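Local atomic coordinates of glucoamylase (Thermoanaerobacterium thermosaccharolyticum, PDB entry 1LF6), a protein that hydrolyses starch-like chains from their non-reducing ends, cutting off terminal alpha-1,4-linked glucose units one at a time as beta-D-glucose. Residues P571-R575 with R597-T603; V532-F536 with V558-I563; V565-K569 with W639-L644; G632-E636 with S650-H656. All coordinates share one frame; numbering follows the deposited sequence.

Contact 1 (P571-R575 with R597-T603); sequences PSWYR and RLWPLLT
The hydroxyl of Thr603 joins the two segments by working in both directions. It donates to Pro571 O at 2.7 Å, in the carbonyl plane and on a lone pair, while its oxygen accepts from Ser572 OG. A threonine suits this buried place, its one hydroxyl serving a backbone carbonyl and a neighbouring side chain together. Farther along, the backbones meet directly: Trp599 N donates to Trp573 O at 3.2 Å in a nearly straight bond (173°). A water then links Arg575 N to Arg597 O.

Two CH-pi contacts carry the apolar part. Leu598 CD1 sits over the centre of the Tyr574 ring, 3.5 Å from its centroid. Arg575 CG lies over the five-membered ring of Trp599, 3.7 Å from its centroid, and a bend at chi3 (88°) brings the guanidinium down nearly parallel to the indole, the planes 8° apart, with Arg575 NE 3.3 Å from Trp599 CZ2. Leu602 CD1 packs against the carbonyl oxygens of Trp573 and Tyr574. Beyond the contact Trp573 NE1 bonds to Asp560 OD1 and Tyr574 OH to Glu640 OE1.

Arg575 also makes a cation-pi contact with Trp437, and its side chain is about 6 Å from those of Glu435 and Glu438, the probable catalytic base and acid. The paired Arg575 and Trp599 are consistent with a place in the active-site wall of this family 15 (alpha/alpha) barrel.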
loop_
_atom_site.group_PDB
_atom_site.type_symbol
_atom_site.label_atom_id
_atom_site.label_comp_id
_atom_site.label_asym_id
_atom_site.label_seq_id
_atom_site.Cartn_x
_atom_site.Cartn_y
_atom_site.Cartn_z
ATOM N N PRO A 571 1.689 18.206 13.410
ATOM C CA PRO A 571 0.920 18.844 12.349
ATOM C C PRO A 571 0.780 18.032 11.071
ATOM O O PRO A 571 1.653 17.233 10.719
ATOM C CB PRO A 571 1.698 20.120 12.108
ATOM C CG PRO A 571 3.118 19.615 12.205
ATOM C CD PRO A 571 3.069 18.729 13.446
ATOM N N SER A 572 -0.344 18.237 10.392
ATOM C CA SER A 572 -0.595 17.605 9.102
ATOM C C SER A 572 -1.527 18.532 8.325
ATOM O O SER A 572 -2.069 19.484 8.885
ATOM C CB SER A 572 -1.216 16.218 9.252
ATOM O OG SER A 572 -1.064 15.490 8.035
ATOM N N TRP A 573 -1.702 18.259 7.041
ATOM C CA TRP A 573 -2.534 19.090 6.187
ATOM C C TRP A 573 -3.517 18.278 5.352
ATOM O O TRP A 573 -3.295 17.091 5.112
ATOM C CB TRP A 573 -1.648 19.885 5.221
ATOM C CG TRP A 573 -0.811 20.941 5.860
ATOM C CD1 TRP A 573 -1.024 22.286 5.809
ATOM C CD2 TRP A 573 0.351 20.751 6.685
ATOM N NE1 TRP A 573 -0.076 22.949 6.548
ATOM C CE2 TRP A 573 0.780 22.032 7.100
ATOM C CE3 TRP A 573 1.068 19.621 7.118
ATOM C CZ2 TRP A 573 1.895 22.221 7.926
ATOM C CZ3 TRP A 573 2.176 19.807 7.941
ATOM C CH2 TRP A 573 2.578 21.100 8.334
ATOM N N TYR A 574 -4.607 18.920 4.922
ATOM C CA TYR A 574 -5.589 18.288 4.030
ATOM C C TYR A 574 -4.978 18.504 2.645
ATOM O O TYR A 574 -4.113 19.366 2.481
ATOM C CB TYR A 574 -6.932 19.026 4.056
ATOM C CG TYR A 574 -7.700 18.953 5.353
ATOM C CD1 TYR A 574 -8.484 17.846 5.656
ATOM C CD2 TYR A 574 -7.656 20.005 6.272
ATOM C CE1 TYR A 574 -9.212 17.785 6.840
ATOM C CE2 TYR A 574 -8.378 19.955 7.461
ATOM C CZ TYR A 574 -9.155 18.842 7.737
ATOM O OH TYR A 574 -9.882 18.790 8.904
ATOM N N ARG A 575 -5.439 17.750 1.654
ATOM C CA ARG A 575 -4.938 17.894 0.285
ATOM C C ARG A 575 -5.368 19.241 -0.303
ATOM O O ARG A 575 -4.663 19.818 -1.127
ATOM C CB ARG A 575 -5.488 16.783 -0.607
ATOM C CG ARG A 575 -5.303 15.384 -0.067
ATOM C CD ARG A 575 -6.373 14.471 -0.663
ATOM N NE ARG A 575 -6.000 13.878 -1.926
ATOM C CZ ARG A 575 -6.866 13.390 -2.810
ATOM N NH1 ARG A 575 -6.426 12.854 -3.939
ATOM N NH2 ARG A 575 -8.167 13.466 -2.586
ATOM N N ARG A 597 -9.427 13.521 4.941
ATOM C CA ARG A 597 -8.759 13.761 6.209
ATOM C C ARG A 597 -7.305 14.193 6.029
ATOM O O ARG A 597 -6.901 14.585 4.933
ATOM C CB ARG A 597 -8.881 12.511 7.087
ATOM C CG ARG A 597 -10.334 12.039 7.256
ATOM C CD ARG A 597 -11.204 13.031 8.059
ATOM N NE ARG A 597 -12.622 12.664 8.064
ATOM C CZ ARG A 597 -13.541 13.199 8.869
ATOM N NH1 ARG A 597 -13.203 14.128 9.749
ATOM N NH2 ARG A 597 -14.808 12.811 8.786
ATOM N N LEU A 598 -6.533 14.139 7.106
ATOM C CA LEU A 598 -5.130 14.552 7.093
ATOM C C LEU A 598 -4.193 13.505 6.504
ATOM O O LEU A 598 -4.322 12.320 6.784
ATOM C CB LEU A 598 -4.685 14.898 8.516
ATOM C CG LEU A 598 -4.965 16.303 9.071
ATOM C CD1 LEU A 598 -6.152 16.949 8.392
ATOM C CD2 LEU A 598 -5.182 16.196 10.576
ATOM N N TRP A 599 -3.237 13.959 5.699
ATOM C CA TRP A 599 -2.288 13.057 5.064
ATOM C C TRP A 599 -0.882 13.166 5.631
ATOM O O TRP A 599 -0.199 14.173 5.437
ATOM C CB TRP A 599 -2.231 13.325 3.555
ATOM C CG TRP A 599 -3.462 12.898 2.800
ATOM C CD1 TRP A 599 -4.761 13.197 3.102
ATOM C CD2 TRP A 599 -3.498 12.130 1.593
ATOM N NE1 TRP A 599 -5.603 12.664 2.158
ATOM C CE2 TRP A 599 -4.855 12.004 1.219
ATOM C CE3 TRP A 599 -2.516 11.536 0.791
ATOM C CZ2 TRP A 599 -5.257 11.304 0.073
ATOM C CZ3 TRP A 599 -2.914 10.841 -0.351
ATOM C CH2 TRP A 599 -4.278 10.732 -0.697
ATOM N N PRO A 600 -0.425 12.134 6.354
ATOM C CA PRO A 600 0.938 12.255 6.879
ATOM C C PRO A 600 1.915 12.502 5.723
ATOM O O PRO A 600 2.994 13.061 5.913
ATOM C CB PRO A 600 1.167 10.918 7.603
ATOM C CG PRO A 600 0.000 10.042 7.192
ATOM C CD PRO A 600 -1.130 10.994 6.959
ATOM N N LEU A 601 1.523 12.086 4.522
ATOM C CA LEU A 601 2.351 12.302 3.333
ATOM C C LEU A 601 2.650 13.796 3.210
ATOM O O LEU A 601 3.776 14.187 2.930
ATOM C CB LEU A 601 1.614 11.833 2.071
ATOM C CG LEU A 601 2.170 12.275 0.709
ATOM C CD1 LEU A 601 3.579 11.734 0.505
ATOM C CD2 LEU A 601 1.247 11.782 -0.399
ATOM N N LEU A 602 1.631 14.625 3.423
ATOM C CA LEU A 602 1.795 16.065 3.320
ATOM C C LEU A 602 2.599 16.649 4.477
ATOM O O LEU A 602 3.140 17.750 4.371
ATOM C CB LEU A 602 0.428 16.741 3.199
ATOM C CG LEU A 602 -0.295 16.269 1.931
ATOM C CD1 LEU A 602 -1.648 16.960 1.805
ATOM C CD2 LEU A 602 0.592 16.555 0.713
ATOM N N THR A 603 2.674 15.919 5.585
ATOM C CA THR A 603 3.469 16.363 6.726
ATOM C C THR A 603 4.922 16.199 6.288
ATOM O O THR A 603 5.766 17.053 6.545
ATOM C CB THR A 603 3.217 15.485 7.969
ATOM O OG1 THR A 603 1.886 15.709 8.447
ATOM C CG2 THR A 603 4.221 15.829 9.075
HETATM O O HOH W 1 -7.730 16.091 2.691
#

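Contact 2 (V532-F536 with V558-I563); sequences VDPSF and VVDSTI
Val532 reaches helix 550-562 with every carbon of its side chain. Its CB lies 4.2 Å from Val559 CG2. From there CG1, pointing opposite the carbonyl carbon (chi1 -67°), meets Val558 CG1 at 3.7 Å, and CG2 turns to the end of the helix, 3.5 Å from Thr562 OG1 and 4.2 Å from Ile563 CD1. The branched valine thus spans a little more than one turn. The Thr562 hydroxyl that it touches is already occupied, donating back to Val558 O, which lets it border an apolar patch.

On the neighbouring side Ile563 CD1 presses tightly on Pro534 CD, at 3.5 Å, and Phe536 brings CE1 within 3.8 Å of Val559 CG2. Proline suits the start of a 3-10 turn, and its rigid ring gives the isoleucine a firm surface.

Asp533 turns away from the helix. Its OD1 accepts from Ser535 N (2.7 Å) and from Ser535 OG, both on the same face of the carboxylate, while OD2 takes a hydrogen bond from Trp437 NE1. The aspartate side chain is about 5 Å from that of Glu435, the probable proton acceptor. The local motif is an Asx turn, set between an apolar helix contact and the probable catalytic site.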
loop_
_atom_site.group_PDB
_atom_site.type_symbol
_atom_site.label_atom_id
_atom_site.label_comp_id
_atom_site.label_asym_id
_atom_site.label_seq_id
_atom_site.Cartn_x
_atom_site.Cartn_y
_atom_site.Cartn_z
ATOM N N VAL A 532 -7.045 26.080 -2.269
ATOM C CA VAL A 532 -5.589 26.015 -2.163
ATOM C C VAL A 532 -5.195 24.561 -1.915
ATOM O O VAL A 532 -5.998 23.767 -1.422
ATOM C CB VAL A 532 -5.028 26.939 -1.041
ATOM C CG1 VAL A 532 -5.271 28.390 -1.419
ATOM C CG2 VAL A 532 -5.655 26.610 0.308
ATOM N N ASP A 533 -3.960 24.218 -2.267
ATOM C CA ASP A 533 -3.466 22.845 -2.174
ATOM C C ASP A 533 -1.969 22.876 -1.830
ATOM O O ASP A 533 -1.188 23.544 -2.505
ATOM C CB ASP A 533 -3.700 22.193 -3.543
ATOM C CG ASP A 533 -3.331 20.724 -3.587
ATOM O OD1 ASP A 533 -2.320 20.332 -2.968
ATOM O OD2 ASP A 533 -4.051 19.963 -4.274
ATOM N N PRO A 534 -1.548 22.154 -0.777
ATOM C CA PRO A 534 -0.129 22.152 -0.400
ATOM C C PRO A 534 0.808 21.608 -1.476
ATOM O O PRO A 534 2.027 21.743 -1.367
ATOM C CB PRO A 534 -0.108 21.312 0.873
ATOM C CG PRO A 534 -1.278 20.424 0.717
ATOM C CD PRO A 534 -2.334 21.323 0.149
ATOM N N SER A 535 0.233 21.009 -2.516
ATOM C CA SER A 535 1.013 20.453 -3.616
ATOM C C SER A 535 1.856 21.510 -4.318
ATOM O O SER A 535 2.792 21.175 -5.046
ATOM C CB SER A 535 0.086 19.790 -4.645
ATOM O OG SER A 535 -0.622 18.704 -4.071
ATOM N N PHE A 536 1.517 22.782 -4.128
ATOM C CA PHE A 536 2.282 23.841 -4.771
ATOM C C PHE A 536 3.730 23.778 -4.301
ATOM O O PHE A 536 4.624 24.271 -4.984
ATOM C CB PHE A 536 1.699 25.223 -4.454
ATOM C CG PHE A 536 2.072 25.742 -3.096
ATOM C CD1 PHE A 536 1.449 25.254 -1.952
ATOM C CD2 PHE A 536 3.064 26.712 -2.960
ATOM C CE1 PHE A 536 1.806 25.720 -0.691
ATOM C CE2 PHE A 536 3.429 27.183 -1.703
ATOM C CZ PHE A 536 2.800 26.687 -0.563
ATOM N N VAL A 558 -1.758 31.215 3.560
ATOM C CA VAL A 558 -3.133 30.841 3.267
ATOM C C VAL A 558 -3.372 29.355 3.521
ATOM O O VAL A 558 -4.415 28.962 4.056
ATOM C CB VAL A 558 -3.489 31.181 1.802
ATOM C CG1 VAL A 558 -4.893 30.724 1.486
ATOM C CG2 VAL A 558 -3.360 32.682 1.578
ATOM N N VAL A 559 -2.407 28.528 3.131
ATOM C CA VAL A 559 -2.523 27.094 3.337
ATOM C C VAL A 559 -2.598 26.744 4.825
ATOM O O VAL A 559 -3.457 25.968 5.238
ATOM C CB VAL A 559 -1.333 26.347 2.697
ATOM C CG1 VAL A 559 -1.287 24.911 3.185
ATOM C CG2 VAL A 559 -1.469 26.385 1.180
ATOM N N ASP A 560 -1.706 27.313 5.632
ATOM C CA ASP A 560 -1.717 27.017 7.059
ATOM C C ASP A 560 -2.926 27.597 7.792
ATOM O O ASP A 560 -3.339 27.078 8.831
ATOM C CB ASP A 560 -0.422 27.498 7.716
ATOM C CG ASP A 560 0.784 26.673 7.286
ATOM O OD1 ASP A 560 0.570 25.583 6.716
ATOM O OD2 ASP A 560 1.927 27.104 7.531
ATOM N N SER A 561 -3.503 28.663 7.248
ATOM C CA SER A 561 -4.669 29.286 7.868
ATOM C C SER A 561 -5.952 28.546 7.513
ATOM O O SER A 561 -6.951 28.662 8.209
ATOM C CB SER A 561 -4.809 30.741 7.412
ATOM O OG SER A 561 -3.675 31.493 7.791
ATOM N N THR A 562 -5.923 27.767 6.438
ATOM C CA THR A 562 -7.132 27.079 6.009
ATOM C C THR A 562 -7.144 25.555 6.066
ATOM O O THR A 562 -8.182 24.958 6.344
ATOM C CB THR A 562 -7.500 27.500 4.566
ATOM O OG1 THR A 562 -6.499 27.026 3.659
ATOM C CG2 THR A 562 -7.562 29.013 4.456
ATOM N N ILE A 563 -6.007 24.916 5.808
ATOM C CA ILE A 563 -5.996 23.460 5.798
ATOM C C ILE A 563 -4.893 22.787 6.599
ATOM O O ILE A 563 -4.489 21.659 6.297
ATOM C CB ILE A 563 -5.970 22.927 4.344
ATOM C CG1 ILE A 563 -4.776 23.515 3.592
ATOM C CG2 ILE A 563 -7.277 23.303 3.629
ATOM C CD1 ILE A 563 -4.625 22.998 2.169
#

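Contact 3 (V565-K569 with W639-L644); sequences VDTPK and WEDTGL
Pro568 packs its ring against carbonyl oxygens of the facing loop, CD lying 3.3 Å from Asp641 O. Beside it Lys569 uses its aliphatic part: CG approaches Thr642 O at 3.5 Å, and CE reaches Leu644 CD2. Thr567 turns its methyl, CG2, to Glu640 O (3.6 Å), and Val565 CG1 meets Glu640 CB at 4.1 Å. Gly643 offers bare backbone at positive phi (74°); lacking a side chain, its CA can approach Thr567 CB to 4.1 Å and Lys569 CG to 3.9 Å. No hydrogen bond joins the two segments directly; between them the contact is van der Waals packing.

Residues 565-567 are most of the first strand, and 568-569 the turn, of the beta hairpin 564-567/570-573, which lays this edge along the loop before helix 653-668. That loop keeps its own shape: Thr642 OG1 accepts from Leu644 N at 3.1 Å in an ST turn, while Gly643 N bonds to Trp639 O.

Farther out, the Glu640 chain bends at chi2 (91°), and its carboxylate takes a salt bridge from Arg597. Lys586 pairs with Asp641 and makes a cation-pi contact with Trp639, whose side chain is about 7 Å from that of Trp325, a probable substrate-binding residue.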
loop_
_atom_site.group_PDB
_atom_site.type_symbol
_atom_site.label_atom_id
_atom_site.label_comp_id
_atom_site.label_asym_id
_atom_site.label_seq_id
_atom_site.Cartn_x
_atom_site.Cartn_y
_atom_site.Cartn_z
ATOM N N VAL A 565 -3.716 21.420 10.372
ATOM C CA VAL A 565 -4.294 20.999 11.645
ATOM C C VAL A 565 -3.195 20.435 12.540
ATOM O O VAL A 565 -2.435 19.560 12.123
ATOM C CB VAL A 565 -5.376 19.901 11.474
ATOM C CG1 VAL A 565 -5.826 19.402 12.849
ATOM C CG2 VAL A 565 -6.573 20.450 10.699
ATOM N N ASP A 566 -3.097 20.957 13.758
ATOM C CA ASP A 566 -2.118 20.470 14.725
ATOM C C ASP A 566 -2.770 19.346 15.526
ATOM O O ASP A 566 -3.532 19.606 16.456
ATOM C CB ASP A 566 -1.697 21.583 15.694
ATOM C CG ASP A 566 -0.636 22.494 15.119
ATOM O OD1 ASP A 566 0.455 21.987 14.775
ATOM O OD2 ASP A 566 -0.891 23.715 15.018
ATOM N N THR A 567 -2.485 18.103 15.165
ATOM C CA THR A 567 -3.059 16.972 15.885
ATOM C C THR A 567 -2.218 16.693 17.127
ATOM O O THR A 567 -1.114 17.221 17.271
ATOM C CB THR A 567 -3.036 15.685 15.042
ATOM O OG1 THR A 567 -1.687 15.214 14.964
ATOM C CG2 THR A 567 -3.558 15.942 13.640
ATOM N N PRO A 568 -2.728 15.861 18.045
ATOM C CA PRO A 568 -1.919 15.579 19.231
ATOM C C PRO A 568 -0.678 14.736 18.908
ATOM O O PRO A 568 0.085 14.387 19.801
ATOM C CB PRO A 568 -2.906 14.878 20.174
ATOM C CG PRO A 568 -3.918 14.300 19.269
ATOM C CD PRO A 568 -4.100 15.357 18.210
ATOM N N LYS A 569 -0.483 14.425 17.626
ATOM C CA LYS A 569 0.669 13.646 17.171
ATOM C C LYS A 569 1.608 14.566 16.390
ATOM O O LYS A 569 2.728 14.186 16.035
ATOM C CB LYS A 569 0.236 12.514 16.231
ATOM C CG LYS A 569 -0.717 11.493 16.820
ATOM C CD LYS A 569 0.013 10.434 17.615
ATOM C CE LYS A 569 -0.919 9.264 17.923
ATOM N NZ LYS A 569 -0.180 8.087 18.444
ATOM N N TRP A 639 -6.984 10.844 11.418
ATOM C CA TRP A 639 -8.028 11.723 11.952
ATOM C C TRP A 639 -7.461 13.013 12.533
ATOM O O TRP A 639 -6.345 13.030 13.060
ATOM C CB TRP A 639 -8.825 11.002 13.044
ATOM C CG TRP A 639 -9.599 9.823 12.564
ATOM C CD1 TRP A 639 -9.237 8.510 12.648
ATOM C CD2 TRP A 639 -10.895 9.844 11.960
ATOM N NE1 TRP A 639 -10.232 7.710 12.140
ATOM C CE2 TRP A 639 -11.262 8.505 11.711
ATOM C CE3 TRP A 639 -11.783 10.868 11.605
ATOM C CZ2 TRP A 639 -12.482 8.161 11.124
ATOM C CZ3 TRP A 639 -12.999 10.520 11.018
ATOM C CH2 TRP A 639 -13.333 9.176 10.785
ATOM N N GLU A 640 -8.237 14.091 12.456
ATOM C CA GLU A 640 -7.798 15.384 12.977
ATOM C C GLU A 640 -7.742 15.442 14.500
ATOM O O GLU A 640 -6.855 16.078 15.064
ATOM C CB GLU A 640 -8.726 16.519 12.529
ATOM C CG GLU A 640 -8.938 16.680 11.046
ATOM C CD GLU A 640 -10.119 15.888 10.542
ATOM O OE1 GLU A 640 -10.755 16.348 9.568
ATOM O OE2 GLU A 640 -10.410 14.811 11.107
ATOM N N ASP A 641 -8.685 14.781 15.164
ATOM C CA ASP A 641 -8.740 14.829 16.623
ATOM C C ASP A 641 -7.717 13.973 17.367
ATOM O O ASP A 641 -7.201 14.384 18.402
ATOM C CB ASP A 641 -10.163 14.483 17.103
ATOM C CG ASP A 641 -10.567 13.059 16.773
ATOM O OD1 ASP A 641 -9.992 12.476 15.834
ATOM O OD2 ASP A 641 -11.473 12.531 17.447
ATOM N N THR A 642 -7.412 12.792 16.846
ATOM C CA THR A 642 -6.467 11.904 17.525
ATOM C C THR A 642 -5.172 11.650 16.766
ATOM O O THR A 642 -4.204 11.156 17.334
ATOM C CB THR A 642 -7.095 10.537 17.784
ATOM O OG1 THR A 642 -7.340 9.901 16.523
ATOM C CG2 THR A 642 -8.406 10.681 18.555
ATOM N N GLY A 643 -5.161 11.963 15.476
ATOM C CA GLY A 643 -3.970 11.724 14.687
ATOM C C GLY A 643 -3.821 10.242 14.411
ATOM O O GLY A 643 -2.793 9.807 13.897
ATOM N N LEU A 644 -4.845 9.462 14.759
ATOM C CA LEU A 644 -4.832 8.017 14.538
ATOM C C LEU A 644 -5.289 7.723 13.108
ATOM O O LEU A 644 -5.996 8.531 12.498
ATOM C CB LEU A 644 -5.750 7.310 15.551
ATOM C CG LEU A 644 -5.263 7.328 17.010
ATOM C CD1 LEU A 644 -6.331 6.748 17.925
ATOM C CD2 LEU A 644 -3.954 6.535 17.128
#

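Contact 4 (G632-E636 with S650-H656); sequences GIISE and SPLNWAH
Ile634 O is gripped by two neighbouring residues of the facing segment. Leu652 N donates to it at 3.0 Å, nearly straight (168°) and almost end-on to the carbonyl, and Pro651 CA adds a weaker CA-H...O contact at 3.5 Å. The peptide before Pro651 is cis, a bond that proline adopts more readily than other residues.

The Ile634 side chain lies over one face of the His656 imidazole. Its CB is 3.9 Å from the ring centroid in a CH-pi contact, and CG1 comes as near as 3.4 Å to His656 CE1. The other branch, CG2, meets Ala655 CB, where a small methyl lets the helix come close. At the edge of the imidazole lies Ile633 CA, and ND1 is hydrogen-bonded to Ser301. Ile633 sends CG2, opposite its backbone N, tightly onto Pro651 CB (3.5 Å).

Small serines let the chains approach where Ser650 CB touches Ser635 CB at 3.7 Å. Leu652, with chi1 at -176°, directs CD2 to Glu636 CA, 3.5 Å away, so it covers the apolar stem of the glutamate. The extended Glu636 chain carries its OE1 to the hydroxyl of Tyr337, and the glutamate side chain lies about 4 Å from that of Trp325, a probable substrate-binding residue.

Leu652 occupies the N-cap position of helix 653-668. Ile304 of helix 296-306 packs on Ile633 and Pro651, Pro600 of helix 600-612 lies against Ile634, and Ser650 OG bonds to Ala35 and Lys37, tying the barrel to the N-terminal part of the chain.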
loop_
_atom_site.group_PDB
_atom_site.type_symbol
_atom_site.label_atom_id
_atom_site.label_comp_id
_atom_site.label_asym_id
_atom_site.label_seq_id
_atom_site.Cartn_x
_atom_site.Cartn_y
_atom_site.Cartn_z
ATOM N N GLY A 632 4.511 0.089 12.684
ATOM C CA GLY A 632 5.401 0.956 11.932
ATOM C C GLY A 632 4.840 1.274 10.556
ATOM O O GLY A 632 5.562 1.723 9.670
ATOM N N ILE A 633 3.543 1.049 10.377
ATOM C CA ILE A 633 2.890 1.298 9.099
ATOM C C ILE A 633 2.182 2.645 9.083
ATOM O O ILE A 633 1.440 2.992 10.008
ATOM C CB ILE A 633 1.912 0.144 8.765
ATOM C CG1 ILE A 633 2.734 -1.104 8.402
ATOM C CG2 ILE A 633 0.944 0.547 7.645
ATOM C CD1 ILE A 633 1.924 -2.348 8.129
ATOM N N ILE A 634 2.455 3.413 8.032
ATOM C CA ILE A 634 1.872 4.737 7.861
ATOM C C ILE A 634 0.704 4.648 6.884
ATOM O O ILE A 634 0.834 4.119 5.776
ATOM C CB ILE A 634 2.909 5.748 7.304
ATOM C CG1 ILE A 634 4.144 5.792 8.216
ATOM C CG2 ILE A 634 2.282 7.136 7.195
ATOM C CD1 ILE A 634 5.278 6.671 7.683
ATOM N N SER A 635 -0.438 5.171 7.305
ATOM C CA SER A 635 -1.623 5.155 6.464
ATOM C C SER A 635 -1.647 6.377 5.562
ATOM O O SER A 635 -0.872 7.314 5.734
ATOM C CB SER A 635 -2.892 5.141 7.327
ATOM O OG SER A 635 -3.057 6.377 8.003
ATOM N N GLU A 636 -2.547 6.349 4.590
ATOM C CA GLU A 636 -2.721 7.452 3.667
ATOM C C GLU A 636 -3.303 8.650 4.420
ATOM O O GLU A 636 -2.915 9.796 4.181
ATOM C CB GLU A 636 -3.677 7.021 2.556
ATOM C CG GLU A 636 -4.116 8.127 1.616
ATOM C CD GLU A 636 -5.154 7.642 0.629
ATOM O OE1 GLU A 636 -4.763 7.085 -0.416
ATOM O OE2 GLU A 636 -6.361 7.801 0.918
ATOM N N SER A 650 -3.351 1.586 3.696
ATOM C CA SER A 650 -2.157 1.464 4.527
ATOM C C SER A 650 -1.607 0.054 4.318
ATOM O O SER A 650 -2.355 -0.917 4.257
ATOM C CB SER A 650 -2.476 1.676 6.002
ATOM O OG SER A 650 -2.946 0.477 6.581
ATOM N N PRO A 651 -0.285 -0.068 4.164
ATOM C CA PRO A 651 0.666 1.053 4.145
ATOM C C PRO A 651 0.606 1.849 2.843
ATOM O O PRO A 651 0.461 1.262 1.768
ATOM C CB PRO A 651 2.021 0.355 4.330
ATOM C CG PRO A 651 1.800 -1.000 3.713
ATOM C CD PRO A 651 0.414 -1.362 4.214
ATOM N N LEU A 652 0.695 3.178 2.930
ATOM C CA LEU A 652 0.710 4.000 1.717
ATOM C C LEU A 652 2.189 4.089 1.370
ATOM O O LEU A 652 2.950 4.811 2.017
ATOM C CB LEU A 652 0.138 5.407 1.964
ATOM C CG LEU A 652 0.046 6.292 0.712
ATOM C CD1 LEU A 652 -0.951 5.687 -0.270
ATOM C CD2 LEU A 652 -0.390 7.697 1.076
ATOM N N ASN A 653 2.593 3.333 0.357
ATOM C CA ASN A 653 3.990 3.276 -0.049
ATOM C C ASN A 653 4.649 4.622 -0.311
ATOM O O ASN A 653 5.806 4.829 0.051
ATOM C CB ASN A 653 4.134 2.346 -1.255
ATOM C CG ASN A 653 3.795 0.900 -0.908
ATOM O OD1 ASN A 653 3.900 0.492 0.255
ATOM N ND2 ASN A 653 3.402 0.119 -1.905
ATOM N N TRP A 654 3.914 5.537 -0.928
ATOM C CA TRP A 654 4.431 6.867 -1.207
ATOM C C TRP A 654 4.769 7.596 0.104
ATOM O O TRP A 654 5.782 8.310 0.190
ATOM C CB TRP A 654 3.387 7.637 -2.024
ATOM C CG TRP A 654 3.762 9.026 -2.437
ATOM C CD1 TRP A 654 4.950 9.670 -2.222
ATOM C CD2 TRP A 654 2.912 9.964 -3.102
ATOM N NE1 TRP A 654 4.887 10.956 -2.711
ATOM C CE2 TRP A 654 3.647 11.161 -3.256
ATOM C CE3 TRP A 654 1.596 9.909 -3.584
ATOM C CZ2 TRP A 654 3.106 12.294 -3.871
ATOM C CZ3 TRP A 654 1.060 11.032 -4.191
ATOM C CH2 TRP A 654 1.814 12.210 -4.330
ATOM N N ALA A 655 3.940 7.405 1.128
ATOM C CA ALA A 655 4.179 8.052 2.415
ATOM C C ALA A 655 5.432 7.486 3.097
ATOM O O ALA A 655 6.189 8.216 3.735
ATOM C CB ALA A 655 2.968 7.880 3.318
ATOM N N HIS A 656 5.643 6.183 2.974
ATOM C CA HIS A 656 6.824 5.566 3.563
ATOM C C HIS A 656 8.065 6.035 2.817
ATOM O O HIS A 656 9.121 6.237 3.416
ATOM C CB HIS A 656 6.699 4.042 3.525
ATOM C CG HIS A 656 5.898 3.487 4.661
ATOM N ND1 HIS A 656 6.397 3.399 5.944
ATOM C CD2 HIS A 656 4.610 3.078 4.731
ATOM C CE1 HIS A 656 5.447 2.965 6.756
ATOM N NE2 HIS A 656 4.353 2.763 6.045
#

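In the fold
All four contacts belong to the family 15 (alpha/alpha) barrel. Contact 1 lies between the others, its centre about 10 Å from those of contacts 2 and 3 and about 12 Å from that of contact 4, and it touches all three. The chain passes from helix 550-562 in contact 2 straight into the hairpin 564-567/570-573, whose two strands serve contacts 3 and 1. Contact 1 is nested within the loop closed by contact 3, while contacts 3 and 4 alternate along the chain. Contacts 2 and 4, with centres about 22 Å apart, do not touch. Each brings a side chain within about 7 Å of a probable catalytic or substrate-binding residue, gathering loops around one site.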